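Local coordinates for protein tetR-family transcriptional regulator (Streptomyces coelicolor A3, PDB 2QIB) that probably binds operator DNA through a helix-turn-helix domain and regulates transcription as a two-subunit repressor-like protein of the TetR family, at residues Gly20-Leu25 with Glu62-Arg67; Arg94-Val99 with Glu161-Leu166; Pro146-Leu151 with Ala195-Met200. One frame throughout, in Å; residues are numbered along the deposited sequence.

Interaction 1. Residues Gly20-Leu25 with Glu62-Arg67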
ATOM      1  N   GLY A  20       6.335  12.799  24.958  1.00 17.09           N
ATOM      2  CA  GLY A  20       7.590  12.972  24.159  1.00 16.58           C
ATOM      3  C   GLY A  20       8.577  11.828  24.364  1.00 16.69           C
ATOM      4  O   GLY A  20       9.191  11.336  23.416  1.00 15.84           O
ATOM      5  N   VAL A  21       8.736  11.417  25.622  1.00 16.46           N
ATOM      6  CA  VAL A  21       9.627  10.331  25.958  1.00 16.82           C
ATOM      7  C   VAL A  21       9.102   9.058  25.323  1.00 15.81           C
ATOM      8  O   VAL A  21       9.861   8.279  24.720  1.00 16.24           O
ATOM      9  CB  VAL A  21       9.721  10.199  27.480  1.00 16.59           C
ATOM     10  CG1 VAL A  21      10.365   8.874  27.879  1.00 17.92           C
ATOM     11  CG2 VAL A  21      10.485  11.404  28.064  1.00 17.85           C
ATOM     12  N   ALA A  22       7.803   8.828  25.474  1.00 15.90           N
ATOM     13  CA  ALA A  22       7.161   7.663  24.848  1.00 16.81           C
ATOM     14  C   ALA A  22       7.351   7.652  23.348  1.00 17.38           C
ATOM     15  O   ALA A  22       7.676   6.610  22.752  1.00 17.10           O
ATOM     16  CB  ALA A  22       5.678   7.617  25.188  1.00 17.60           C
ATOM     17  N   LEU A  23       7.120   8.804  22.722  1.00 16.92           N
ATOM     18  CA  LEU A  23       7.291   8.900  21.277  1.00 17.21           C
ATOM     19  C   LEU A  23       8.733   8.580  20.887  1.00 17.47           C
ATOM     20  O   LEU A  23       8.973   7.849  19.915  1.00 18.19           O
ATOM     21  CB  LEU A  23       6.901  10.294  20.790  1.00 17.61           C
ATOM     22  CG  LEU A  23       6.989  10.416  19.255  1.00 17.59           C
ATOM     23  CD1 LEU A  23       6.318   9.233  18.503  1.00 20.40           C
ATOM     24  CD2 LEU A  23       6.354  11.712  18.866  1.00 21.08           C
ATOM     25  N   ASP A  24       9.687   9.091  21.658  1.00 16.93           N
ATOM     26  CA  ASP A  24      11.095   8.798  21.381  1.00 17.19           C
ATOM     27  C   ASP A  24      11.383   7.276  21.383  1.00 16.34           C
ATOM     28  O   ASP A  24      11.967   6.734  20.454  1.00 16.08           O
ATOM     29  CB  ASP A  24      12.001   9.483  22.403  1.00 16.44           C
ATOM     30  CG  ASP A  24      13.478   9.226  22.121  1.00 22.34           C
ATOM     31  OD1 ASP A  24      13.901   9.438  20.979  1.00 28.42           O
ATOM     32  OD2 ASP A  24      14.209   8.795  23.027  1.00 28.17           O
ATOM     33  N   LEU A  25      10.942   6.595  22.435  1.00 16.08           N
ATOM     34  CA  LEU A  25      11.201   5.162  22.582  1.00 15.87           C
ATOM     35  C   LEU A  25      10.437   4.327  21.569  1.00 16.14           C
ATOM     36  O   LEU A  25      11.025   3.425  20.966  1.00 16.48           O
ATOM     37  CB  LEU A  25      10.946   4.692  24.023  1.00 16.58           C
ATOM     38  CG  LEU A  25      11.871   5.329  25.079  1.00 15.40           C
ATOM     39  CD1 LEU A  25      11.624   4.640  26.434  1.00 18.88           C
ATOM     40  CD2 LEU A  25      13.332   5.239  24.673  1.00 18.41           C
ATOM     41  N   GLU A  62      -0.864   5.271  22.125  1.00 18.99           N
ATOM     42  CA  GLU A  62      -1.833   6.050  21.311  1.00 20.00           C
ATOM     43  C   GLU A  62      -1.565   7.553  21.377  1.00 19.68           C
ATOM     44  O   GLU A  62      -1.639   8.256  20.344  1.00 19.06           O
ATOM     45  CB  GLU A  62      -3.285   5.694  21.717  1.00 20.90           C
ATOM     46  CG  GLU A  62      -3.679   4.271  21.288  1.00 21.16           C
ATOM     47  CD  GLU A  62      -5.012   3.790  21.888  1.00 23.69           C
ATOM     48  OE1 GLU A  62      -5.475   4.422  22.859  1.00 25.87           O
ATOM     49  OE2 GLU A  62      -5.583   2.776  21.398  1.00 25.70           O
ATOM     50  N   ALA A  63      -1.214   8.049  22.567  1.00 18.58           N
ATOM     51  CA  ALA A  63      -0.912   9.474  22.754  1.00 18.92           C
ATOM     52  C   ALA A  63       0.346   9.879  21.960  1.00 18.56           C
ATOM     53  O   ALA A  63       0.363  10.931  21.281  1.00 18.84           O
ATOM     54  CB  ALA A  63      -0.761   9.814  24.235  1.00 18.64           C
ATOM     55  N   ALA A  64       1.368   9.035  22.014  1.00 18.20           N
ATOM     56  CA  ALA A  64       2.578   9.258  21.194  1.00 17.58           C
ATOM     57  C   ALA A  64       2.224   9.270  19.709  1.00 18.84           C
ATOM     58  O   ALA A  64       2.707  10.112  18.961  1.00 19.40           O
ATOM     59  CB  ALA A  64       3.573   8.193  21.451  1.00 18.26           C
ATOM     60  N   LEU A  65       1.406   8.299  19.291  1.00 19.05           N
ATOM     61  CA  LEU A  65       1.018   8.163  17.878  1.00 19.41           C
ATOM     62  C   LEU A  65       0.201   9.366  17.409  1.00 19.39           C
ATOM     63  O   LEU A  65       0.381   9.840  16.277  1.00 19.41           O
ATOM     64  CB  LEU A  65       0.257   6.849  17.662  1.00 18.34           C
ATOM     65  CG  LEU A  65      -0.219   6.621  16.217  1.00 20.07           C
ATOM     66  CD1 LEU A  65       0.974   6.657  15.189  1.00 20.40           C
ATOM     67  CD2 LEU A  65      -0.967   5.302  16.106  1.00 21.70           C
ATOM     68  N   GLN A  66      -0.670   9.882  18.276  1.00 19.81           N
ATOM     69  CA  GLN A  66      -1.392  11.130  17.990  1.00 20.74           C
ATOM     70  C   GLN A  66      -0.449  12.299  17.720  1.00 20.17           C
ATOM     71  O   GLN A  66      -0.623  13.055  16.753  1.00 19.58           O
ATOM     72  CB  GLN A  66      -2.341  11.472  19.145  1.00 21.31           C
ATOM     73  CG  GLN A  66      -3.046  12.844  18.983  1.00 25.53           C
ATOM     74  CD  GLN A  66      -4.240  12.734  18.055  1.00 31.66           C
ATOM     75  OE1 GLN A  66      -4.261  13.305  16.958  1.00 37.24           O
ATOM     76  NE2 GLN A  66      -5.236  11.975  18.482  1.00 33.66           N
ATOM     77  N   ARG A  67       0.558  12.457  18.560  1.00 18.69           N
ATOM     78  CA  ARG A  67       1.534  13.506  18.322  1.00 19.06           C
ATOM     79  C   ARG A  67       2.268  13.326  16.977  1.00 18.03           C
ATOM     80  O   ARG A  67       2.425  14.276  16.197  1.00 18.74           O
ATOM     81  CB  ARG A  67       2.563  13.548  19.452  1.00 18.53           C
ATOM     82  CG  ARG A  67       3.436  14.795  19.306  1.00 17.69           C
ATOM     83  CD  ARG A  67       4.544  14.911  20.310  1.00 22.30           C
ATOM     84  NE  ARG A  67       4.023  15.305  21.619  1.00 20.20           N
ATOM     85  CZ  ARG A  67       4.794  15.540  22.666  1.00 20.66           C
ATOM     86  NH1 ARG A  67       6.110  15.409  22.547  1.00 22.07           N
ATOM     87  NH2 ARG A  67       4.253  15.891  23.838  1.00 22.81           N
TER

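Interaction 2. Residues Arg94-Val99 with Glu161-Leu166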
ATOM      1  N   ARG A  94      10.215  15.949   3.284  1.00 16.10           N
ATOM      2  CA  ARG A  94       9.735  15.984   4.676  1.00 16.56           C
ATOM      3  C   ARG A  94       9.161  14.619   5.118  1.00 16.72           C
ATOM      4  O   ARG A  94       9.361  14.188   6.269  1.00 16.29           O
ATOM      5  CB  ARG A  94       8.702  17.089   4.839  1.00 16.42           C
ATOM      6  CG  ARG A  94       9.332  18.518   4.657  1.00 17.51           C
ATOM      7  CD  ARG A  94       8.432  19.604   5.259  1.00 19.77           C
ATOM      8  NE  ARG A  94       7.175  19.749   4.528  1.00 18.98           N
ATOM      9  CZ  ARG A  94       6.994  20.490   3.430  1.00 19.78           C
ATOM     10  NH1 ARG A  94       8.008  21.152   2.833  1.00 20.29           N
ATOM     11  NH2 ARG A  94       5.790  20.548   2.902  1.00 19.30           N
ATOM     12  N   TYR A  95       8.487  13.945   4.184  1.00 15.59           N
ATOM     13  CA  TYR A  95       7.938  12.627   4.429  1.00 16.95           C
ATOM     14  C   TYR A  95       9.047  11.625   4.744  1.00 15.97           C
ATOM     15  O   TYR A  95       9.004  10.960   5.781  1.00 16.64           O
ATOM     16  CB  TYR A  95       7.079  12.193   3.235  1.00 16.18           C
ATOM     17  CG  TYR A  95       6.630  10.736   3.273  1.00 15.71           C
ATOM     18  CD1 TYR A  95       5.923  10.217   4.371  1.00 17.83           C
ATOM     19  CD2 TYR A  95       6.885   9.884   2.187  1.00 16.07           C
ATOM     20  CE1 TYR A  95       5.457   8.869   4.365  1.00 16.48           C
ATOM     21  CE2 TYR A  95       6.427   8.549   2.169  1.00 13.93           C
ATOM     22  CZ  TYR A  95       5.731   8.044   3.265  1.00 16.49           C
ATOM     23  OH  TYR A  95       5.265   6.753   3.289  1.00 17.93           O
ATOM     24  N   PHE A  96      10.101  11.583   3.923  1.00 16.16           N
ATOM     25  CA  PHE A  96      11.220  10.696   4.225  1.00 15.92           C
ATOM     26  C   PHE A  96      11.999  11.089   5.483  1.00 16.13           C
ATOM     27  O   PHE A  96      12.503  10.213   6.202  1.00 15.95           O
ATOM     28  CB  PHE A  96      12.132  10.532   3.002  1.00 16.76           C
ATOM     29  CG  PHE A  96      11.615   9.452   2.037  1.00 16.86           C
ATOM     30  CD1 PHE A  96      10.560   9.723   1.171  1.00 19.16           C
ATOM     31  CD2 PHE A  96      12.176   8.196   2.038  1.00 17.48           C
ATOM     32  CE1 PHE A  96      10.072   8.740   0.304  1.00 18.51           C
ATOM     33  CE2 PHE A  96      11.695   7.172   1.169  1.00 19.83           C
ATOM     34  CZ  PHE A  96      10.654   7.459   0.297  1.00 17.16           C
ATOM     35  N   ASP A  97      12.076  12.391   5.757  1.00 16.50           N
ATOM     36  CA  ASP A  97      12.705  12.859   7.025  1.00 16.53           C
ATOM     37  C   ASP A  97      11.919  12.220   8.173  1.00 17.13           C
ATOM     38  O   ASP A  97      12.497  11.642   9.110  1.00 17.00           O
ATOM     39  CB  ASP A  97      12.563  14.385   7.144  1.00 17.95           C
ATOM     40  CG  ASP A  97      13.575  15.157   6.300  1.00 22.27           C
ATOM     41  OD1 ASP A  97      14.516  14.554   5.727  1.00 23.92           O
ATOM     42  OD2 ASP A  97      13.402  16.402   6.209  1.00 27.19           O
ATOM     43  N   PHE A  98      10.601  12.325   8.090  1.00 15.26           N
ATOM     44  CA  PHE A  98       9.730  11.766   9.136  1.00 16.62           C
ATOM     45  C   PHE A  98       9.937  10.273   9.306  1.00 16.23           C
ATOM     46  O   PHE A  98      10.091   9.761  10.416  1.00 16.86           O
ATOM     47  CB  PHE A  98       8.260  12.052   8.807  1.00 16.05           C
ATOM     48  CG  PHE A  98       7.309  11.543   9.871  1.00 16.62           C
ATOM     49  CD1 PHE A  98       6.948  12.365  10.948  1.00 18.20           C
ATOM     50  CD2 PHE A  98       6.801  10.253   9.797  1.00 16.80           C
ATOM     51  CE1 PHE A  98       6.089  11.882  11.943  1.00 16.79           C
ATOM     52  CE2 PHE A  98       5.934   9.761  10.781  1.00 18.48           C
ATOM     53  CZ  PHE A  98       5.575  10.567  11.842  1.00 18.53           C
ATOM     54  N   VAL A  99       9.892   9.547   8.187  1.00 15.82           N
ATOM     55  CA  VAL A  99      10.033   8.068   8.176  1.00 16.36           C
ATOM     56  C   VAL A  99      11.388   7.654   8.770  1.00 16.52           C
ATOM     57  O   VAL A  99      11.468   6.744   9.606  1.00 17.59           O
ATOM     58  CB  VAL A  99       9.842   7.494   6.746  1.00 17.29           C
ATOM     59  CG1 VAL A  99      10.155   6.009   6.720  1.00 17.63           C
ATOM     60  CG2 VAL A  99       8.381   7.741   6.283  1.00 17.54           C
ATOM     61  N   GLU A 161       3.388   4.834   0.964  1.00 15.14           N
ATOM     62  CA  GLU A 161       3.566   4.065   2.210  1.00 15.36           C
ATOM     63  C   GLU A 161       4.476   2.842   1.971  1.00 15.27           C
ATOM     64  O   GLU A 161       5.452   2.582   2.692  1.00 15.53           O
ATOM     65  CB  GLU A 161       2.185   3.565   2.660  1.00 17.46           C
ATOM     66  CG  GLU A 161       1.315   4.638   3.171  1.00 22.01           C
ATOM     67  CD  GLU A 161      -0.052   4.086   3.644  1.00 25.41           C
ATOM     68  OE1 GLU A 161      -0.139   2.898   4.017  1.00 26.95           O
ATOM     69  OE2 GLU A 161      -1.011   4.866   3.627  1.00 30.79           O
ATOM     70  N   SER A 162       4.163   2.068   0.938  1.00 14.70           N
ATOM     71  CA  SER A 162       4.924   0.865   0.642  1.00 14.52           C
ATOM     72  C   SER A 162       6.387   1.173   0.331  1.00 14.89           C
ATOM     73  O   SER A 162       7.303   0.487   0.787  1.00 15.01           O
ATOM     74  CB  SER A 162       4.298   0.160  -0.555  1.00 16.38           C
ATOM     75  OG  SER A 162       4.955  -1.084  -0.748  1.00 21.17           O
ATOM     76  N   THR A 163       6.585   2.205  -0.482  1.00 14.20           N
ATOM     77  CA  THR A 163       7.920   2.614  -0.897  1.00 13.86           C
ATOM     78  C   THR A 163       8.756   2.981   0.332  1.00 14.35           C
ATOM     79  O   THR A 163       9.915   2.557   0.438  1.00 14.70           O
ATOM     80  CB  THR A 163       7.859   3.760  -1.919  1.00 14.33           C
ATOM     81  OG1 THR A 163       7.254   3.272  -3.134  1.00 14.49           O
ATOM     82  CG2 THR A 163       9.240   4.291  -2.261  1.00 13.90           C
ATOM     83  N   ALA A 164       8.187   3.769   1.244  1.00 14.24           N
ATOM     84  CA  ALA A 164       8.936   4.167   2.443  1.00 15.13           C
ATOM     85  C   ALA A 164       9.255   2.940   3.318  1.00 15.59           C
ATOM     86  O   ALA A 164      10.365   2.811   3.830  1.00 16.78           O
ATOM     87  CB  ALA A 164       8.127   5.205   3.259  1.00 16.88           C
ATOM     88  N   LEU A 165       8.305   2.017   3.455  1.00 14.71           N
ATOM     89  CA  LEU A 165       8.523   0.819   4.279  1.00 16.68           C
ATOM     90  C   LEU A 165       9.604  -0.078   3.655  1.00 16.78           C
ATOM     91  O   LEU A 165      10.501  -0.617   4.351  1.00 17.01           O
ATOM     92  CB  LEU A 165       7.216   0.022   4.412  1.00 15.92           C
ATOM     93  CG  LEU A 165       6.159   0.683   5.282  1.00 19.12           C
ATOM     94  CD1 LEU A 165       4.816  -0.023   5.074  1.00 21.34           C
ATOM     95  CD2 LEU A 165       6.629   0.665   6.802  1.00 21.54           C
ATOM     96  N   LEU A 166       9.568  -0.204   2.327  1.00 16.62           N
ATOM     97  CA  LEU A 166      10.557  -1.023   1.656  1.00 16.54           C
ATOM     98  C   LEU A 166      11.927  -0.353   1.746  1.00 17.09           C
ATOM     99  O   LEU A 166      12.957  -1.047   1.839  1.00 18.45           O
ATOM    100  CB  LEU A 166      10.146  -1.277   0.188  1.00 17.01           C
ATOM    101  CG  LEU A 166       8.916  -2.203   0.072  1.00 16.08           C
ATOM    102  CD1 LEU A 166       8.234  -2.077  -1.309  1.00 14.23           C
ATOM    103  CD2 LEU A 166       9.322  -3.695   0.376  1.00 20.28           C
TER

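Interaction 3. Residues Pro146-Leu151 with Ala195-Met200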
ATOM      1  N   PRO A 146     -13.653  12.911  -9.431  1.00 25.12           N
ATOM      2  CA  PRO A 146     -14.304  11.747 -10.042  1.00 24.41           C
ATOM      3  C   PRO A 146     -13.720  10.426  -9.503  1.00 23.36           C
ATOM      4  O   PRO A 146     -12.645  10.433  -8.877  1.00 22.55           O
ATOM      5  CB  PRO A 146     -13.960  11.893 -11.523  1.00 24.35           C
ATOM      6  CG  PRO A 146     -13.632  13.374 -11.700  1.00 26.38           C
ATOM      7  CD  PRO A 146     -12.924  13.715 -10.425  1.00 25.58           C
ATOM      8  N   ALA A 147     -14.411   9.311  -9.750  1.00 21.66           N
ATOM      9  CA  ALA A 147     -13.954   8.016  -9.263  1.00 20.49           C
ATOM     10  C   ALA A 147     -12.500   7.681  -9.627  1.00 19.84           C
ATOM     11  O   ALA A 147     -11.725   7.179  -8.780  1.00 18.84           O
ATOM     12  CB  ALA A 147     -14.883   6.891  -9.769  1.00 21.64           C
ATOM     13  N   ARG A 148     -12.156   7.929 -10.887  1.00 18.94           N
ATOM     14  CA  ARG A 148     -10.858   7.532 -11.423  1.00 19.60           C
ATOM     15  C   ARG A 148      -9.767   8.300 -10.711  1.00 19.74           C
ATOM     16  O   ARG A 148      -8.724   7.723 -10.358  1.00 20.44           O
ATOM     17  CB  ARG A 148     -10.786   7.750 -12.934  1.00 19.75           C
ATOM     18  CG  ARG A 148     -11.500   6.620 -13.683  1.00 19.40           C
ATOM     19  CD  ARG A 148     -11.678   6.883 -15.172  1.00 19.72           C
ATOM     20  NE  ARG A 148     -12.395   5.741 -15.754  1.00 22.54           N
ATOM     21  CZ  ARG A 148     -13.706   5.516 -15.635  1.00 25.63           C
ATOM     22  NH1 ARG A 148     -14.489   6.356 -14.951  1.00 23.14           N
ATOM     23  NH2 ARG A 148     -14.247   4.428 -16.201  1.00 26.26           N
ATOM     24  N   LEU A 149     -10.029   9.581 -10.469  1.00 19.38           N
ATOM     25  CA  LEU A 149      -9.056  10.430  -9.781  1.00 19.46           C
ATOM     26  C   LEU A 149      -8.899   9.989  -8.334  1.00 19.34           C
ATOM     27  O   LEU A 149      -7.768   9.903  -7.817  1.00 18.55           O
ATOM     28  CB  LEU A 149      -9.453  11.902  -9.836  1.00 19.96           C
ATOM     29  CG  LEU A 149      -8.473  12.827  -9.113  1.00 20.17           C
ATOM     30  CD1 LEU A 149      -7.022  12.712  -9.678  1.00 20.52           C
ATOM     31  CD2 LEU A 149      -8.972  14.273  -9.218  1.00 21.75           C
ATOM     32  N   GLU A 150     -10.023   9.730  -7.663  1.00 18.40           N
ATOM     33  CA  GLU A 150      -9.939   9.271  -6.274  1.00 18.71           C
ATOM     34  C   GLU A 150      -9.103   7.999  -6.185  1.00 17.62           C
ATOM     35  O   GLU A 150      -8.263   7.871  -5.297  1.00 18.63           O
ATOM     36  CB  GLU A 150     -11.313   9.054  -5.668  1.00 19.41           C
ATOM     37  CG  GLU A 150     -11.210   8.467  -4.274  1.00 21.66           C
ATOM     38  CD  GLU A 150     -12.515   8.414  -3.512  1.00 28.85           C
ATOM     39  OE1 GLU A 150     -13.563   8.823  -4.069  1.00 28.68           O
ATOM     40  OE2 GLU A 150     -12.465   7.984  -2.345  1.00 30.44           O
ATOM     41  N   LEU A 151      -9.301   7.070  -7.119  1.00 16.92           N
ATOM     42  CA  LEU A 151      -8.571   5.793  -7.034  1.00 16.72           C
ATOM     43  C   LEU A 151      -7.072   6.005  -7.277  1.00 17.36           C
ATOM     44  O   LEU A 151      -6.235   5.456  -6.540  1.00 16.45           O
ATOM     45  CB  LEU A 151      -9.156   4.806  -8.039  1.00 17.21           C
ATOM     46  CG  LEU A 151      -8.586   3.390  -7.905  1.00 18.20           C
ATOM     47  CD1 LEU A 151      -9.614   2.278  -8.192  1.00 17.62           C
ATOM     48  CD2 LEU A 151      -7.407   3.257  -8.827  1.00 17.73           C
ATOM     49  N   ALA A 195      -5.710   7.306 -20.200  1.00 26.89           N
ATOM     50  CA  ALA A 195      -6.036   6.535 -21.414  1.00 27.95           C
ATOM     51  C   ALA A 195      -7.517   6.145 -21.552  1.00 28.99           C
ATOM     52  O   ALA A 195      -8.021   5.943 -22.653  1.00 29.92           O
ATOM     53  CB  ALA A 195      -5.133   5.287 -21.509  1.00 28.22           C
ATOM     54  N   TYR A 196      -8.216   6.055 -20.432  1.00 29.75           N
ATOM     55  CA  TYR A 196      -9.544   5.466 -20.400  1.00 31.06           C
ATOM     56  C   TYR A 196     -10.615   6.504 -20.210  1.00 31.16           C
ATOM     57  O   TYR A 196     -11.803   6.161 -20.188  1.00 31.79           O
ATOM     58  CB  TYR A 196      -9.616   4.474 -19.226  1.00 31.32           C
ATOM     59  CG  TYR A 196      -8.461   3.498 -19.232  1.00 32.30           C
ATOM     60  CD1 TYR A 196      -8.307   2.583 -20.280  1.00 32.01           C
ATOM     61  CD2 TYR A 196      -7.499   3.511 -18.207  1.00 31.78           C
ATOM     62  CE1 TYR A 196      -7.233   1.691 -20.311  1.00 34.80           C
ATOM     63  CE2 TYR A 196      -6.415   2.620 -18.227  1.00 33.26           C
ATOM     64  CZ  TYR A 196      -6.291   1.713 -19.282  1.00 34.23           C
ATOM     65  OH  TYR A 196      -5.232   0.829 -19.333  1.00 35.03           O
ATOM     66  N   ASP A 197     -10.194   7.762 -20.039  1.00 31.25           N
ATOM     67  CA  ASP A 197     -11.088   8.800 -19.543  1.00 30.91           C
ATOM     68  C   ASP A 197     -10.676  10.201 -19.987  1.00 31.32           C
ATOM     69  O   ASP A 197      -9.567  10.650 -19.692  1.00 30.33           O
ATOM     70  CB  ASP A 197     -11.136   8.733 -18.014  1.00 31.46           C
ATOM     71  CG  ASP A 197     -12.258   9.549 -17.445  1.00 33.11           C
ATOM     72  OD1 ASP A 197     -13.416   9.083 -17.526  1.00 34.75           O
ATOM     73  OD2 ASP A 197     -11.976  10.651 -16.932  1.00 34.56           O
ATOM     74  N   GLU A 198     -11.574  10.894 -20.693  1.00 31.68           N
ATOM     75  CA  GLU A 198     -11.270  12.235 -21.188  1.00 32.43           C
ATOM     76  C   GLU A 198     -11.166  13.247 -20.055  1.00 31.92           C
ATOM     77  O   GLU A 198     -10.326  14.142 -20.097  1.00 31.35           O
ATOM     78  CB  GLU A 198     -12.318  12.686 -22.220  1.00 33.52           C
ATOM     79  CG  GLU A 198     -12.372  11.810 -23.481  1.00 37.40           C
ATOM     80  CD  GLU A 198     -11.261  12.107 -24.488  1.00 42.68           C
ATOM     81  OE1 GLU A 198     -10.478  13.065 -24.274  1.00 44.44           O
ATOM     82  OE2 GLU A 198     -11.182  11.386 -25.514  1.00 46.17           O
ATOM     83  N   GLU A 199     -12.020  13.103 -19.044  1.00 31.52           N
ATOM     84  CA  GLU A 199     -11.975  13.992 -17.891  1.00 32.38           C
ATOM     85  C   GLU A 199     -10.603  13.866 -17.185  1.00 31.47           C
ATOM     86  O   GLU A 199      -9.943  14.874 -16.860  1.00 30.76           O
ATOM     87  CB  GLU A 199     -13.169  13.698 -16.966  1.00 32.79           C
ATOM     88  CG  GLU A 199     -13.433  14.734 -15.885  1.00 34.86           C
ATOM     89  CD  GLU A 199     -14.587  14.344 -14.958  1.00 35.36           C
ATOM     90  OE1 GLU A 199     -14.945  13.142 -14.870  1.00 38.44           O
ATOM     91  OE2 GLU A 199     -15.134  15.251 -14.291  1.00 40.85           O
HETATM   92  N   MSE A 200     -10.150  12.626 -16.999  1.00 30.53           N
HETATM   93  CA  MSE A 200      -8.803  12.364 -16.507  1.00 29.86           C
HETATM   94  C   MSE A 200      -7.718  12.939 -17.445  1.00 28.02           C
HETATM   95  O   MSE A 200      -6.765  13.576 -16.984  1.00 26.29           O
HETATM   96  CB  MSE A 200      -8.627  10.849 -16.294  1.00 31.15           C
HETATM   97  CG  MSE A 200      -7.509  10.458 -15.374  1.00 34.09           C
HETATM   98 SE   MSE A 200      -7.636  11.233 -13.534  1.00 44.32          SE
HETATM   99  CE  MSE A 200      -5.857  11.828 -13.543  1.00 34.37           C
TER

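Interaction 1. Residues Gly20-Leu25 with Glu62-Arg67
Leu23 and Ala64 meet where two helices of the TetR-type DNA-binding domain cross: helix 11-28, which opens the domain, and helix 57-75, which leads out of it. The axes of 20-25 and 62-67 approach to 8.5 Å, with a signed crossing angle of -84°, close to a right angle. The apolar part is built round the small Ala64, whose methyl CB lies against the backbone of the other helix, 3.8 Å from Leu23 CA. Ala64 CB also lies 4.0 Å from Leu23 CB, with Ala22 CB a looser neighbour. With CG anti to the backbone N (chi1 -177°), Leu23 reaches out over helix 57-75: CD1 rests 3.7 Å from the carbonyl Ala64 O, while CD2 touches the aliphatic stem of Arg67, 3.9 Å from CD.

The polar part belongs to Arg67. Its chain bends at chi3 (-75°), bringing the guanidinium alongside helix 11-28, where NH2 is hydrogen-bonded to the carbonyl oxygen of Gln16. Gly20, with no side chain to obstruct it, lets the group come close to the helix backbone: Arg67 NH1 lies 3.3 Å from Gly20 CA.

Interaction 2. Residues Arg94-Val99 with Glu161-Leu166
Tyr95 reaches across to Ala164 and Glu161 in the C-terminal domain, which in TetR regulators usually binds ligand and dimerises; here the axes of 94-99 and 161-166 approach to 10.8 Å at 46°. Followed outward from CB, which leaves its helix toward the partner, the tyrosine has CG anti to the backbone N (chi1 171°), and this sends the ring across the gap. The contact begins on the far half of the ring: Tyr95 CE2 lies 3.9 Å from Ala164 CB, and Tyr95 CZ approaches that methyl to 3.7 Å, coming at it obliquely. At the tip, Tyr95 OH sits snugly beside Ala164 CB and also touches Glu161 CA at 3.4 Å. The hydroxyl has a polar partner in this buried setting, being hydrogen-bonded to the carbonyl oxygen of Ala160, one residue before Glu161.

Ala164 is the shared target of the other side chains too. Val99 brings both methyls to it, CG2 at 4.0 Å from Ala164 CB. Phe96, the next residue round the helix, swings only the end of its ring toward the partner, and Thr163 CG2 meets that ring at the edge, near the ring plane; Trp167 makes an edge-to-face contact with it. Beyond Thr163 lies the second subunit, whose Ser155 packs on it. The alanine is pressed most closely by the phenol oxygen, with Tyr95 OH 3.3 Å from Ala164 CB.

Interaction 3. Residues Pro146-Leu151 with Ala195-Met200
Arg148 lies across Asp197, joining the first turn of helix 147-168 to the turn that starts helix 198-209. The touching is mostly through carbon: Arg148 CD is 3.4 Å from Asp197 CB. The arginine chain is extended from CG to NE, which carries its guanidinium past the carboxylate with the two planes only 6° apart. Asp197 OD1 sits over one guanidinium face, 3.9 Å from Arg148 NH1. This is a long salt bridge of charge alone, with no N-H aimed at the oxygen; Arg148 NE makes its salt bridge with Glu177 of the second subunit.

A side-chain hydrogen bond within 195-200 forms a cap. Asp197 is the N-cap of helix 198-209, and its OD2 accepts from Met200 N at 2.7 Å, on the anti side and 16° out of the carboxylate plane. With an alanine here, Met200 N is likely to lose its capping acceptor, and Arg148 would keep Glu177 of the second subunit but lose the carboxylate over its guanidinium face.

Packing fills the rest. Pro146, the N-cap residue of helix 147-168, sets its ring against a carboxylate, with Pro146 CG 3.4 Å from Glu199 OE1. Deeper in, selenomethionine Met200 bends at chi2 (58°) and crosses Leu149 at about a right angle; its CE is 4.1 Å from Leu149 CD1.

Helix 175-194 backs this junction, Met190 touching both Leu149 and Met200, while Leu137 and Leu140 of helix 119-140 cover Leu149 and the second subunit approaches at Arg148 and Tyr196.

In the fold
Interactions 1 and 2 lie in series along the chain: the first closes within the DNA-binding domain before the second opens in the C-terminal domain. Their centres are about 18 Å apart, and helices 57-75 and 84-101 that follow each other in sequence connect them. Interactions 2 and 3 share helix 147-168, their centres about 27 Å apart, and their segments alternate along the chain. The centres of interactions 1 and 3 are about 39 Å apart, on opposite sides of the chain's centre. Both contacts of helix 147-168 also touch the second subunit, so it ties the domain's interior to the dimer interface; interaction 1 lies in the probable DNA-binding domain, its helices flanking the predicted helix-turn-helix in sequence.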